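Local coordinates for putative solute-binding component of ABC transporter (Clostridium phytofermentans, PDB 4YS6), which binds beta-D-glucose in this crystal and probably serves as the carbohydrate-binding component of an ABC transporter, at residues A[41-46]-A[69-74]; A[48-53]-A[122-127]; A[136-141]-A[331-336]. All coordinates share one frame; numbering follows the deposited sequence.

Contact 1: A[41-46]-A[69-74]; sequences VAMPTK and VDLQYA
The ring of Tyr73 is clasped by two side chains of 41-46. Met43, a selenomethionine, packs along one face, its CB 3.4 Å from Tyr73 CE2. Over the opposite face, at about a right angle, runs Lys46, whose CG stands 3.8 Å from the centroid of the Tyr73 ring in a CH-pi contact. Extended beyond CG, the lysine chain carries Lys46 CE to within 3.5 Å of Tyr73 CD1, and its amine ends on the exposed side. The Tyr73 hydroxyl bonds to Trp51 O. Farther back, Leu71 CD1 fills the same row, 3.7 Å from Val41 CG1. Between the strands the parallel bonds are short and fairly straight: Asp70 O accepts from Val41 N (2.8 Å), and Gln72 O from Met43 N (2.9 Å). Looser is the far end, where Ala74 N divides itself between Met43 O and Pro44 O in two weak bonds. Asp70 and Gln72 are partly exposed, while Ala42, on the same face as Gln72, is buried. Strand 68-73 forms the sheet edge and 38-43 lies next inward, beside 95-98; helix 50-64, the crossover of this beta-alpha-beta unit, packs against Val41 and Val69, while helix 78-90 lies against Gln72.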
loop_
_atom_site.group_PDB
_atom_site.type_symbol
_atom_site.label_atom_id
_atom_site.label_comp_id
_atom_site.label_asym_id
_atom_site.label_seq_id
_atom_site.Cartn_x
_atom_site.Cartn_y
_atom_site.Cartn_z
ATOM N N VAL A 41 5.780 3.149 -18.198
ATOM C CA VAL A 41 5.124 2.770 -16.962
ATOM C C VAL A 41 6.079 1.916 -16.169
ATOM O O VAL A 41 6.459 0.824 -16.618
ATOM C CB VAL A 41 3.809 1.990 -17.211
ATOM C CG1 VAL A 41 3.104 1.676 -15.881
ATOM C CG2 VAL A 41 2.873 2.781 -18.145
ATOM N N ALA A 42 6.502 2.438 -15.018
ATOM C CA ALA A 42 7.503 1.782 -14.202
ATOM C C ALA A 42 6.876 1.267 -12.905
ATOM O O ALA A 42 6.417 2.058 -12.077
ATOM C CB ALA A 42 8.647 2.734 -13.889
HETATM N N MSE A 43 6.876 -0.051 -12.730
HETATM C CA MSE A 43 6.278 -0.686 -11.549
HETATM C C MSE A 43 7.381 -1.287 -10.668
HETATM O O MSE A 43 8.458 -1.620 -11.171
HETATM C CB MSE A 43 5.279 -1.780 -11.972
HETATM C CG MSE A 43 4.082 -1.275 -12.776
HETATM SE SE MSE A 43 2.847 -0.420 -11.552
HETATM C CE MSE A 43 2.563 1.253 -12.490
ATOM N N PRO A 44 7.138 -1.399 -9.356
ATOM C CA PRO A 44 8.246 -1.785 -8.467
ATOM C C PRO A 44 8.656 -3.246 -8.520
ATOM O O PRO A 44 9.853 -3.522 -8.573
ATOM C CB PRO A 44 7.719 -1.442 -7.063
ATOM C CG PRO A 44 6.226 -1.410 -7.206
ATOM C CD PRO A 44 5.966 -0.933 -8.602
ATOM N N THR A 45 7.691 -4.155 -8.533
ATOM C CA THR A 45 7.984 -5.569 -8.486
ATOM C C THR A 45 6.736 -6.351 -8.813
ATOM O O THR A 45 5.641 -5.850 -8.621
ATOM C CB THR A 45 8.497 -5.980 -7.109
ATOM O OG1 THR A 45 8.787 -7.371 -7.105
ATOM C CG2 THR A 45 7.445 -5.690 -6.036
ATOM N N LYS A 46 6.913 -7.578 -9.300
ATOM C CA LYS A 46 5.808 -8.526 -9.479
ATOM C C LYS A 46 5.589 -9.399 -8.249
ATOM O O LYS A 46 4.620 -10.161 -8.196
ATOM C CB LYS A 46 6.082 -9.436 -10.682
ATOM C CG LYS A 46 5.981 -8.731 -12.008
ATOM C CD LYS A 46 6.215 -9.719 -13.147
ATOM C CE LYS A 46 6.136 -9.020 -14.495
ATOM N NZ LYS A 46 6.486 -9.920 -15.630
ATOM N N VAL A 69 2.955 1.706 -25.145
ATOM C CA VAL A 69 3.325 1.528 -23.740
ATOM C C VAL A 69 4.631 0.782 -23.563
ATOM O O VAL A 69 4.848 -0.250 -24.182
ATOM C CB VAL A 69 2.239 0.760 -22.975
ATOM C CG1 VAL A 69 2.618 0.600 -21.522
ATOM C CG2 VAL A 69 0.913 1.482 -23.082
ATOM N N ASP A 70 5.486 1.312 -22.695
ATOM C CA ASP A 70 6.711 0.637 -22.270
ATOM C C ASP A 70 6.574 0.340 -20.783
ATOM O O ASP A 70 6.834 1.207 -19.943
ATOM C CB ASP A 70 7.928 1.509 -22.551
ATOM C CG ASP A 70 9.251 0.826 -22.183
ATOM O OD1 ASP A 70 9.249 -0.354 -21.778
ATOM O OD2 ASP A 70 10.300 1.481 -22.326
ATOM N N LEU A 71 6.106 -0.868 -20.481
ATOM C CA LEU A 71 5.866 -1.309 -19.102
ATOM C C LEU A 71 7.023 -2.158 -18.587
ATOM O O LEU A 71 7.393 -3.152 -19.210
ATOM C CB LEU A 71 4.567 -2.101 -19.027
ATOM C CG LEU A 71 4.271 -2.831 -17.724
ATOM C CD1 LEU A 71 4.051 -1.830 -16.597
ATOM C CD2 LEU A 71 3.064 -3.730 -17.888
ATOM N N GLN A 72 7.610 -1.774 -17.460
ATOM C CA GLN A 72 8.707 -2.543 -16.886
ATOM C C GLN A 72 8.555 -2.657 -15.385
ATOM O O GLN A 72 8.038 -1.740 -14.723
ATOM C CB GLN A 72 10.056 -1.915 -17.233
ATOM C CG GLN A 72 10.334 -1.898 -18.728
ATOM C CD GLN A 72 11.727 -1.415 -19.053
ATOM O OE1 GLN A 72 12.707 -1.997 -18.602
ATOM N NE2 GLN A 72 11.823 -0.343 -19.837
ATOM N N TYR A 73 8.982 -3.812 -14.877
ATOM C CA TYR A 73 8.986 -4.128 -13.448
ATOM C C TYR A 73 10.420 -4.261 -12.961
ATOM O O TYR A 73 11.250 -4.863 -13.646
ATOM C CB TYR A 73 8.257 -5.435 -13.148
ATOM C CG TYR A 73 6.768 -5.368 -13.345
ATOM C CD1 TYR A 73 6.217 -5.493 -14.606
ATOM C CD2 TYR A 73 5.927 -5.176 -12.270
ATOM C CE1 TYR A 73 4.846 -5.435 -14.795
ATOM C CE2 TYR A 73 4.553 -5.115 -12.439
ATOM C CZ TYR A 73 4.022 -5.232 -13.699
ATOM O OH TYR A 73 2.665 -5.175 -13.897
ATOM N N ALA A 74 10.691 -3.778 -11.749
ATOM C CA ALA A 74 12.073 -3.642 -11.286
ATOM C C ALA A 74 12.555 -4.619 -10.193
ATOM O O ALA A 74 13.644 -4.451 -9.664
ATOM C CB ALA A 74 12.280 -2.225 -10.803
#

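Contact 2: A[48-53]-A[122-127]. With NA (sodium ion), chain I; BGC (beta-D-glucopyranose), chain D.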
loop_
_atom_site.group_PDB
_atom_site.type_symbol
_atom_site.label_atom_id
_atom_site.label_comp_id
_atom_site.label_asym_id
_atom_site.label_seq_id
_atom_site.Cartn_x
_atom_site.Cartn_y
_atom_site.Cartn_z
ATOM N N LEU A 48 5.011 -8.484 -5.173
ATOM C CA LEU A 48 3.950 -7.941 -4.344
ATOM C C LEU A 48 2.742 -7.858 -5.270
ATOM O O LEU A 48 2.820 -7.272 -6.347
ATOM C CB LEU A 48 4.343 -6.585 -3.779
ATOM C CG LEU A 48 5.496 -6.611 -2.771
ATOM C CD1 LEU A 48 6.053 -5.246 -2.520
ATOM C CD2 LEU A 48 5.042 -7.223 -1.469
ATOM N N GLN A 49 1.639 -8.492 -4.900
ATOM C CA GLN A 49 0.673 -8.880 -5.910
ATOM C C GLN A 49 0.088 -7.733 -6.713
ATOM O O GLN A 49 -0.011 -7.827 -7.936
ATOM C CB GLN A 49 -0.488 -9.641 -5.289
ATOM C CG GLN A 49 -1.350 -10.354 -6.321
ATOM C CD GLN A 49 -2.749 -10.619 -5.788
ATOM O OE1 GLN A 49 -2.946 -11.432 -4.894
ATOM N NE2 GLN A 49 -3.715 -9.923 -6.336
ATOM N N ARG A 50 -0.332 -6.671 -6.038
ATOM C CA ARG A 50 -1.171 -5.679 -6.693
ATOM C C ARG A 50 -0.531 -5.085 -7.952
ATOM O O ARG A 50 -1.241 -4.774 -8.920
ATOM C CB ARG A 50 -1.564 -4.534 -5.728
ATOM C CG ARG A 50 -0.444 -3.687 -5.225
ATOM C CD ARG A 50 -0.966 -2.386 -4.635
ATOM N NE ARG A 50 -1.437 -1.466 -5.669
ATOM C CZ ARG A 50 -1.798 -0.204 -5.425
ATOM N NH1 ARG A 50 -1.815 0.264 -4.189
ATOM N NH2 ARG A 50 -2.174 0.600 -6.415
ATOM N N TRP A 51 0.787 -4.959 -7.972
ATOM C CA TRP A 51 1.469 -4.235 -9.060
ATOM C C TRP A 51 1.352 -4.981 -10.365
ATOM O O TRP A 51 1.457 -4.375 -11.428
ATOM C CB TRP A 51 2.939 -3.966 -8.716
ATOM C CG TRP A 51 3.047 -3.324 -7.380
ATOM C CD1 TRP A 51 3.487 -3.915 -6.235
ATOM C CD2 TRP A 51 2.637 -1.993 -7.007
ATOM N NE1 TRP A 51 3.384 -3.054 -5.179
ATOM C CE2 TRP A 51 2.846 -1.875 -5.619
ATOM C CE3 TRP A 51 2.106 -0.903 -7.708
ATOM C CZ2 TRP A 51 2.570 -0.697 -4.924
ATOM C CZ3 TRP A 51 1.814 0.255 -7.001
ATOM C CH2 TRP A 51 2.050 0.349 -5.632
ATOM N N ASN A 52 1.088 -6.289 -10.295
ATOM C CA ASN A 52 0.754 -7.053 -11.500
ATOM C C ASN A 52 -0.527 -6.525 -12.134
ATOM O O ASN A 52 -0.616 -6.349 -13.357
ATOM C CB ASN A 52 0.614 -8.527 -11.171
ATOM C CG ASN A 52 1.937 -9.149 -10.748
ATOM O OD1 ASN A 52 2.767 -9.497 -11.580
ATOM N ND2 ASN A 52 2.139 -9.280 -9.464
ATOM N N GLN A 53 -1.510 -6.254 -11.290
ATOM C CA GLN A 53 -2.779 -5.708 -11.750
ATOM C C GLN A 53 -2.640 -4.240 -12.136
ATOM O O GLN A 53 -3.180 -3.821 -13.156
ATOM C CB GLN A 53 -3.856 -5.879 -10.692
ATOM C CG GLN A 53 -4.441 -7.295 -10.611
ATOM C CD GLN A 53 -3.554 -8.238 -9.856
ATOM O OE1 GLN A 53 -3.354 -8.073 -8.657
ATOM N NE2 GLN A 53 -2.996 -9.228 -10.550
ATOM N N ALA A 122 3.349 10.443 -10.438
ATOM C CA ALA A 122 3.639 9.504 -9.347
ATOM C C ALA A 122 2.430 8.612 -9.185
ATOM O O ALA A 122 1.322 9.103 -8.949
ATOM C CB ALA A 122 3.915 10.223 -8.075
ATOM N N TYR A 123 2.646 7.308 -9.320
ATOM C CA TYR A 123 1.596 6.315 -9.278
ATOM C C TYR A 123 1.599 5.633 -7.919
ATOM O O TYR A 123 2.560 4.945 -7.584
ATOM C CB TYR A 123 1.804 5.254 -10.380
ATOM C CG TYR A 123 0.670 4.266 -10.497
ATOM C CD1 TYR A 123 0.580 3.173 -9.653
ATOM C CD2 TYR A 123 -0.306 4.435 -11.457
ATOM C CE1 TYR A 123 -0.483 2.279 -9.749
ATOM C CE2 TYR A 123 -1.362 3.567 -11.571
ATOM C CZ TYR A 123 -1.455 2.495 -10.728
ATOM O OH TYR A 123 -2.515 1.634 -10.868
ATOM N N ASP A 124 0.511 5.846 -7.175
ATOM C CA ASP A 124 0.208 5.258 -5.870
ATOM C C ASP A 124 1.101 5.728 -4.731
ATOM O O ASP A 124 0.575 6.099 -3.663
ATOM C CB ASP A 124 0.230 3.743 -5.906
ATOM C CG ASP A 124 -0.417 3.160 -4.674
ATOM O OD1 ASP A 124 -1.669 3.012 -4.647
ATOM O OD2 ASP A 124 0.313 2.945 -3.689
ATOM N N ARG A 125 2.413 5.694 -4.950
ATOM C CA ARG A 125 3.412 6.178 -3.999
ATOM C C ARG A 125 3.943 7.529 -4.415
ATOM O O ARG A 125 4.219 7.753 -5.586
ATOM C CB ARG A 125 4.579 5.202 -3.917
ATOM C CG ARG A 125 4.135 3.804 -3.486
ATOM C CD ARG A 125 5.243 2.809 -3.741
ATOM N NE ARG A 125 4.927 1.493 -3.160
ATOM C CZ ARG A 125 5.740 0.438 -3.210
ATOM N NH1 ARG A 125 6.895 0.508 -3.840
ATOM N NH2 ARG A 125 5.396 -0.699 -2.623
ATOM N N LEU A 126 4.107 8.436 -3.471
ATOM C CA LEU A 126 4.574 9.761 -3.819
ATOM C C LEU A 126 6.110 9.776 -4.025
ATOM O O LEU A 126 6.867 9.178 -3.261
ATOM C CB LEU A 126 4.128 10.753 -2.753
ATOM C CG LEU A 126 4.391 12.229 -3.037
ATOM C CD1 LEU A 126 3.703 12.701 -4.299
ATOM C CD2 LEU A 126 3.998 13.086 -1.832
ATOM N N ILE A 127 6.544 10.460 -5.077
ATOM C CA ILE A 127 7.966 10.667 -5.373
ATOM C C ILE A 127 8.417 11.914 -4.633
ATOM O O ILE A 127 7.771 12.957 -4.743
ATOM C CB ILE A 127 8.190 10.796 -6.887
ATOM C CG1 ILE A 127 7.913 9.447 -7.560
ATOM C CG2 ILE A 127 9.601 11.284 -7.203
ATOM C CD1 ILE A 127 7.769 9.524 -9.060
HETATM NA NA NA I . 0.114 -8.547 -15.121
HETATM C C2 BGC D . 0.639 0.382 -1.533
HETATM C C3 BGC D . -0.022 -0.805 -0.911
HETATM C C4 BGC D . 0.777 -2.033 -1.040
HETATM C C5 BGC D . 2.186 -1.853 -0.566
HETATM C C6 BGC D . 3.096 -3.022 -0.879
HETATM C C1 BGC D . 2.018 0.600 -0.878
HETATM O O1 BGC D . 2.658 1.597 -1.385
HETATM O O2 BGC D . -0.158 1.543 -1.336
HETATM O O3 BGC D . -1.333 -0.950 -1.577
HETATM O O4 BGC D . 0.230 -3.108 -0.237
HETATM O O5 BGC D . 2.732 -0.677 -1.235
HETATM O O6 BGC D . 2.951 -3.462 -2.220
HETATM O O HOH W 1 2.323 -9.243 -14.505
HETATM O O HOH W 2 -1.099 -10.429 -14.284
HETATM O O HOH W 3 1.687 -6.893 -16.029
#
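Arg50 and Trp51 reach across to Tyr123, Asp124 and Arg125, and both sides grip the bound glucose. The first segment meets the sugar at Leu48, whose CD1 lies 3.6 Å from glucose O6. Gln49 OE1 bonds to Ile275 N and its NE2 to Tyr354 OH. In Arg50, CG set between backbone N and carbonyl carbon (chi1 64°) and a bend at chi3 bring the guanidinium to Asp124. Its NH1 forms a salt bridge with Asp124 OD1 at 2.8 Å, approaching from above the carboxylate plane, 62° out of it, while NH2 adds a weak bond to the same oxygen and NE pairs with Asp54. NH1 also donates to glucose O3 at 2.9 Å, and Asp124 OD2 accepts from glucose O2, so the ion pair spans neighbouring hydroxyls. Such a site, built where a helix begins and a strand ends, is characteristic of the periplasmic binding protein fold, whose ligand lies in the cleft between two lobes. Trp51 lays CH2 over the centre of the Arg50 guanidinium and CZ2 over a face of that of Arg125, 3.6 Å from Arg125 NH2. Trp51 CZ3 lies 4.1 Å from Tyr123 CE1, near the plane of both rings, and Tyr123 OH bonds to Asp54. Trp51 NE1 gives its hydrogen to glucose O6 (3.0 Å); Arg125 itself holds O1 through NE and the ring oxygen O5 through NH2 in a nearly straight bond. Away from the sugar, Asn52 O ligates a sodium ion at 2.9 Å with three waters and Ser56 OG. Gln53 OE1 accepts from Gln49 NE2.

Contact 3: A[136-141]-A[331-336]; sequences YATFDN and SYLCEP
Ser331 meets Tyr136 at the rim of its ring: OG lies near the ring plane, 3.3 Å from Tyr136 CD2, while its hydrogen bond is made with Val329 O. Tyr332 takes over the parallel pairing, its N donating to Tyr136 O at 2.9 Å and its O accepting from Thr138 N at 3.0 Å. Leu333 lies alongside Thr138, with CD1 3.9 Å from Thr138 CG2. The threonine hydroxyl is anti to the backbone N (chi1 -172°), which turns OG1 to Asp124 O and to Asn141 ND2 and the methyl to the leucine. Cys334 N bonds to Thr138 O at 2.8 Å, in the carbonyl plane, and Cys334 O receives Asp140 N. On the other face, Cys334 CB is 3.6 Å from Phe139 CD2, and SG stands above the Phe139 ring, 4.9 Å from its centroid, a distant sulfur-aromatic contact. Glu335 contributes O at the edge of that ring. Pro336 packs by CD against CB of Asp140, whose carboxylate caps helix 141-155. The strands are thus joined by backbone amides and apolar or sulfur-aromatic packing, leaving the Tyr136 and Thr138 hydroxyls to bond Asp124 O, a second-shell hold on a glucose-binding residue.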
loop_
_atom_site.group_PDB
_atom_site.type_symbol
_atom_site.label_atom_id
_atom_site.label_comp_id
_atom_site.label_asym_id
_atom_site.label_seq_id
_atom_site.Cartn_x
_atom_site.Cartn_y
_atom_site.Cartn_z
ATOM N N TYR A 136 0.013 13.314 -8.858
ATOM C CA TYR A 136 0.032 12.141 -7.982
ATOM C C TYR A 136 -1.364 11.524 -8.024
ATOM O O TYR A 136 -2.362 12.220 -7.819
ATOM C CB TYR A 136 0.411 12.554 -6.567
ATOM C CG TYR A 136 0.455 11.475 -5.512
ATOM C CD1 TYR A 136 0.951 10.217 -5.782
ATOM C CD2 TYR A 136 0.019 11.747 -4.216
ATOM C CE1 TYR A 136 1.026 9.248 -4.781
ATOM C CE2 TYR A 136 0.079 10.809 -3.226
ATOM C CZ TYR A 136 0.574 9.572 -3.490
ATOM O OH TYR A 136 0.623 8.656 -2.453
ATOM N N ALA A 137 -1.420 10.219 -8.281
ATOM C CA ALA A 137 -2.667 9.465 -8.253
ATOM C C ALA A 137 -2.537 8.362 -7.246
ATOM O O ALA A 137 -1.611 7.563 -7.328
ATOM C CB ALA A 137 -2.961 8.881 -9.581
ATOM N N THR A 138 -3.477 8.270 -6.319
ATOM C CA THR A 138 -3.363 7.265 -5.265
ATOM C C THR A 138 -4.748 7.017 -4.646
ATOM O O THR A 138 -5.747 7.576 -5.107
ATOM C CB THR A 138 -2.339 7.728 -4.217
ATOM O OG1 THR A 138 -2.073 6.674 -3.285
ATOM C CG2 THR A 138 -2.855 8.959 -3.486
ATOM N N PHE A 139 -4.813 6.133 -3.661
ATOM C CA PHE A 139 -5.986 6.022 -2.806
ATOM C C PHE A 139 -5.764 6.917 -1.600
ATOM O O PHE A 139 -4.659 7.416 -1.362
ATOM C CB PHE A 139 -6.241 4.549 -2.416
ATOM C CG PHE A 139 -6.690 3.724 -3.573
ATOM C CD1 PHE A 139 -5.764 3.217 -4.468
ATOM C CD2 PHE A 139 -8.031 3.496 -3.802
ATOM C CE1 PHE A 139 -6.170 2.497 -5.580
ATOM C CE2 PHE A 139 -8.427 2.760 -4.920
ATOM C CZ PHE A 139 -7.496 2.289 -5.802
ATOM N N ASP A 140 -6.819 7.185 -0.852
ATOM C CA ASP A 140 -6.684 8.036 0.328
ATOM C C ASP A 140 -5.987 7.250 1.427
ATOM O O ASP A 140 -6.623 6.509 2.203
ATOM C CB ASP A 140 -8.062 8.516 0.759
ATOM C CG ASP A 140 -8.005 9.543 1.869
ATOM O OD1 ASP A 140 -6.987 9.643 2.578
ATOM O OD2 ASP A 140 -9.002 10.261 2.011
ATOM N N ASN A 141 -4.659 7.368 1.463
ATOM C CA ASN A 141 -3.855 6.506 2.306
ATOM C C ASN A 141 -4.041 6.773 3.804
ATOM O O ASN A 141 -4.047 5.834 4.598
ATOM C CB ASN A 141 -2.394 6.650 1.924
ATOM C CG ASN A 141 -2.160 6.296 0.483
ATOM O OD1 ASN A 141 -2.424 5.171 0.086
ATOM N ND2 ASN A 141 -1.763 7.270 -0.321
ATOM N N SER A 331 -3.068 16.195 -6.543
ATOM C CA SER A 331 -3.360 14.765 -6.417
ATOM C C SER A 331 -4.791 14.392 -6.682
ATOM O O SER A 331 -5.709 15.191 -6.497
ATOM C CB SER A 331 -3.000 14.269 -5.023
ATOM O OG SER A 331 -1.662 14.603 -4.668
ATOM N N TYR A 332 -4.979 13.151 -7.106
ATOM C CA TYR A 332 -6.309 12.553 -7.139
ATOM C C TYR A 332 -6.296 11.380 -6.194
ATOM O O TYR A 332 -5.499 10.461 -6.368
ATOM C CB TYR A 332 -6.732 12.105 -8.528
ATOM C CG TYR A 332 -8.196 11.787 -8.564
ATOM C CD1 TYR A 332 -8.670 10.564 -8.117
ATOM C CD2 TYR A 332 -9.106 12.730 -8.977
ATOM C CE1 TYR A 332 -10.033 10.282 -8.109
ATOM C CE2 TYR A 332 -10.473 12.460 -8.971
ATOM C CZ TYR A 332 -10.915 11.232 -8.535
ATOM O OH TYR A 332 -12.263 10.963 -8.533
ATOM N N LEU A 333 -7.175 11.440 -5.200
ATOM C CA LEU A 333 -7.309 10.392 -4.190
ATOM C C LEU A 333 -8.586 9.590 -4.434
ATOM O O LEU A 333 -9.692 10.138 -4.332
ATOM C CB LEU A 333 -7.355 10.998 -2.797
ATOM C CG LEU A 333 -6.049 11.365 -2.089
ATOM C CD1 LEU A 333 -5.077 12.093 -2.970
ATOM C CD2 LEU A 333 -6.335 12.175 -0.817
ATOM N N CYS A 334 -8.421 8.323 -4.795
ATOM C CA CYS A 334 -9.552 7.408 -4.928
ATOM C C CYS A 334 -9.961 6.861 -3.554
ATOM O O CYS A 334 -9.170 6.825 -2.607
ATOM C CB CYS A 334 -9.217 6.248 -5.857
ATOM S SG CYS A 334 -8.625 6.671 -7.551
ATOM N N GLU A 335 -11.195 6.378 -3.458
ATOM C CA GLU A 335 -11.738 5.920 -2.180
ATOM C C GLU A 335 -11.458 4.430 -1.911
ATOM O O GLU A 335 -11.755 3.572 -2.749
ATOM C CB GLU A 335 -13.251 6.166 -2.143
ATOM C CG GLU A 335 -13.854 6.011 -0.755
ATOM C CD GLU A 335 -15.333 6.342 -0.716
ATOM O OE1 GLU A 335 -16.097 5.753 -1.511
ATOM O OE2 GLU A 335 -15.732 7.196 0.104
ATOM N N PRO A 336 -10.832 4.125 -0.764
ATOM C CA PRO A 336 -10.608 2.724 -0.386
ATOM C C PRO A 336 -11.862 2.185 0.279
ATOM O O PRO A 336 -12.633 2.977 0.846
ATOM C CB PRO A 336 -9.421 2.811 0.573
ATOM C CG PRO A 336 -9.599 4.127 1.242
ATOM C CD PRO A 336 -10.234 5.043 0.220
#

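Read together, the three contacts illustrate how a sheet and the loops at its strand ends build a ligand pocket. Contact 2 supplies five of the twelve residues of the glucose pocket, and the others flank it, their centres about 9 Å (contact 1) and 12 Å (contact 3) from its own. Contacts 1 and 3, about 20 Å apart between centres, do not touch, although both belong to the same sheet. Contact 1 meets contact 2 where Lys46 O lies 2.9 Å from Asn52 ND2, and contact 3 meets it where Asp124 N lies 2.7 Å from Ala137 O, both probable hydrogen bonds. Asp176, Asn178, Asn246, Asp272 and Lys292 complete the hydrogen bonding of the glucose.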